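Local coordinates for protein molybdopterin converting factor, subunit 1 (MoaD) (Helicobacter pylori, PDB 3RPF) that probably donates sulfur, carried as a thiocarboxylate at its C-terminus, to the catalytic subunit of molybdopterin synthase in molybdenum cofactor biosynthesis, at residues Val5-Pro10 against Ile65-Pro70. Sequence-based numbering, arbitrary orientation.
Sequences VRFFGP and ISLLPP
Val5-Phe7 and Ile65-Leu68 run parallel, their short axes 22° apart, with Arg6 N hydrogen-bonded to Ile65 O, Leu67 N to Arg6 O (3.0 Å) and Phe8 N, just past the strand, to Leu67 O. On the face carrying Val5, Ile65 and Phe7, Leu67 CD1 touches two neighbours, 3.5 Å from Phe7 CE1 and 3.7 Å from Val5 CG1; the Phe7 ring lies alongside the leucine, and Ile45 of the next strand also packs on Leu67.

The other face is polar in part. Arg6 takes Ser66 OG side-on with two nitrogens, NE and NH2, each 3.1 Å away, and the oxygen lies in the guanidinium plane. A bend at chi3 (-56°) brings the edge bearing NE and NH2 to Ser66 OG, while Phe8 CZ lies 3.6 Å above the guanidinium plane, offset toward its rim. Ser66 OG also sits at the edge of the Phe8 ring, whose CD2 meets Leu68 CD2 at 3.6 Å.

Beyond the strands, Pro69 CG rests 3.3 Å from Phe8 O, and the ring of Pro10 packs against that of Pro69, CD to CG. Tyr54 of the catalytic subunit stacks on Phe8, and Trp122 NE1 of that chain hydrogen-bonds to Pro69 O. Parallel pairing of the first and last strands is characteristic of the ubiquitin-like beta-grasp fold of MoaD and ThiS; here the last strand runs on through Pro69 and Pro70 into the C-terminal tail, at the interface with the catalytic subunit.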
loop_
_atom_site.group_PDB
_atom_site.type_symbol
_atom_site.label_atom_id
_atom_site.label_comp_id
_atom_site.label_asym_id
_atom_site.label_seq_id
_atom_site.Cartn_x
_atom_site.Cartn_y
_atom_site.Cartn_z
ATOM N N VAL D 5 6.665 -9.257 -38.393
ATOM C CA VAL D 5 5.566 -9.617 -37.507
ATOM C C VAL D 5 6.138 -10.408 -36.338
ATOM O O VAL D 5 6.776 -11.440 -36.543
ATOM C CB VAL D 5 4.522 -10.492 -38.231
ATOM C CG1 VAL D 5 3.341 -10.783 -37.325
ATOM C CG2 VAL D 5 4.060 -9.826 -39.530
ATOM N N ARG D 6 5.930 -9.924 -35.112
ATOM C CA ARG D 6 6.432 -10.627 -33.932
ATOM C C ARG D 6 5.273 -11.116 -33.080
ATOM O O ARG D 6 4.213 -10.492 -33.044
ATOM C CB ARG D 6 7.360 -9.729 -33.116
ATOM C CG ARG D 6 8.436 -9.011 -33.943
ATOM C CD ARG D 6 9.367 -8.192 -33.053
ATOM N NE ARG D 6 8.631 -7.225 -32.233
ATOM C CZ ARG D 6 9.168 -6.525 -31.234
ATOM N NH1 ARG D 6 10.449 -6.683 -30.916
ATOM N NH2 ARG D 6 8.426 -5.666 -30.545
ATOM N N PHE D 7 5.475 -12.236 -32.394
ATOM C CA PHE D 7 4.417 -12.845 -31.595
ATOM C C PHE D 7 4.874 -12.991 -30.144
ATOM O O PHE D 7 5.827 -13.715 -29.862
ATOM C CB PHE D 7 4.041 -14.207 -32.185
ATOM C CG PHE D 7 3.666 -14.151 -33.651
ATOM C CD1 PHE D 7 2.402 -13.730 -34.035
ATOM C CD2 PHE D 7 4.575 -14.507 -34.633
ATOM C CE1 PHE D 7 2.044 -13.666 -35.363
ATOM C CE2 PHE D 7 4.227 -14.445 -35.985
ATOM C CZ PHE D 7 2.956 -14.026 -36.349
ATOM N N PHE D 8 4.200 -12.301 -29.248
ATOM C CA PHE D 8 4.594 -12.266 -27.857
ATOM C C PHE D 8 3.890 -13.282 -26.969
ATOM O O PHE D 8 2.837 -13.794 -27.304
ATOM C CB PHE D 8 4.418 -10.857 -27.304
ATOM C CG PHE D 8 5.549 -9.940 -27.633
ATOM C CD1 PHE D 8 6.683 -9.930 -26.864
ATOM C CD2 PHE D 8 5.481 -9.101 -28.721
ATOM C CE1 PHE D 8 7.715 -9.095 -27.158
ATOM C CE2 PHE D 8 6.513 -8.258 -29.019
ATOM C CZ PHE D 8 7.634 -8.258 -28.234
ATOM N N GLY D 9 4.499 -13.556 -25.831
ATOM C CA GLY D 9 3.921 -14.455 -24.862
ATOM C C GLY D 9 3.668 -15.868 -25.324
ATOM O O GLY D 9 4.534 -16.500 -25.892
ATOM N N PRO D 10 2.467 -16.356 -25.071
ATOM C CA PRO D 10 2.093 -17.748 -25.339
ATOM C C PRO D 10 2.112 -18.160 -26.810
ATOM O O PRO D 10 2.214 -19.349 -27.085
ATOM C CB PRO D 10 0.674 -17.843 -24.771
ATOM C CG PRO D 10 0.211 -16.454 -24.656
ATOM C CD PRO D 10 1.419 -15.658 -24.330
ATOM N N ILE D 65 5.290 -5.160 -36.550
ATOM C CA ILE D 65 3.945 -5.316 -36.019
ATOM C C ILE D 65 3.886 -6.429 -34.982
ATOM O O ILE D 65 4.206 -7.576 -35.291
ATOM C CB ILE D 65 2.969 -5.600 -37.162
ATOM C CG1 ILE D 65 2.809 -4.325 -38.005
ATOM C CG2 ILE D 65 1.653 -6.134 -36.606
ATOM C CD1 ILE D 65 1.837 -4.422 -39.155
ATOM N N SER D 66 3.465 -6.092 -33.762
ATOM C CA SER D 66 3.508 -7.035 -32.643
ATOM C C SER D 66 2.137 -7.458 -32.100
ATOM O O SER D 66 1.289 -6.617 -31.789
ATOM C CB SER D 66 4.361 -6.465 -31.502
ATOM O OG SER D 66 5.678 -6.205 -31.954
ATOM N N LEU D 67 1.947 -8.771 -31.987
ATOM C CA LEU D 67 0.707 -9.357 -31.480
ATOM C C LEU D 67 0.813 -9.623 -29.980
ATOM O O LEU D 67 1.743 -10.300 -29.526
ATOM C CB LEU D 67 0.379 -10.659 -32.215
ATOM C CG LEU D 67 -0.330 -10.571 -33.572
ATOM C CD1 LEU D 67 0.679 -10.475 -34.713
ATOM C CD2 LEU D 67 -1.270 -11.754 -33.786
ATOM N N LEU D 68 -0.159 -9.110 -29.225
ATOM C CA LEU D 68 -0.141 -9.163 -27.766
ATOM C C LEU D 68 -1.387 -9.856 -27.216
ATOM O O LEU D 68 -2.479 -9.284 -27.228
ATOM C CB LEU D 68 -0.052 -7.743 -27.193
ATOM C CG LEU D 68 0.961 -6.815 -27.867
ATOM C CD1 LEU D 68 1.031 -5.476 -27.155
ATOM C CD2 LEU D 68 2.328 -7.463 -27.905
ATOM N N PRO D 69 -1.225 -11.099 -26.736
ATOM C CA PRO D 69 -2.293 -11.891 -26.118
ATOM C C PRO D 69 -2.655 -11.305 -24.755
ATOM O O PRO D 69 -1.896 -10.488 -24.235
ATOM C CB PRO D 69 -1.639 -13.265 -25.924
ATOM C CG PRO D 69 -0.396 -13.250 -26.761
ATOM C CD PRO D 69 0.049 -11.834 -26.782
ATOM N N PRO D 70 -3.794 -11.718 -24.178
ATOM C CA PRO D 70 -4.177 -11.205 -22.854
ATOM C C PRO D 70 -3.042 -11.349 -21.820
ATOM O O PRO D 70 -2.346 -12.372 -21.807
ATOM C CB PRO D 70 -5.371 -12.082 -22.473
ATOM C CG PRO D 70 -5.950 -12.521 -23.795
ATOM C CD PRO D 70 -4.784 -12.661 -24.732
#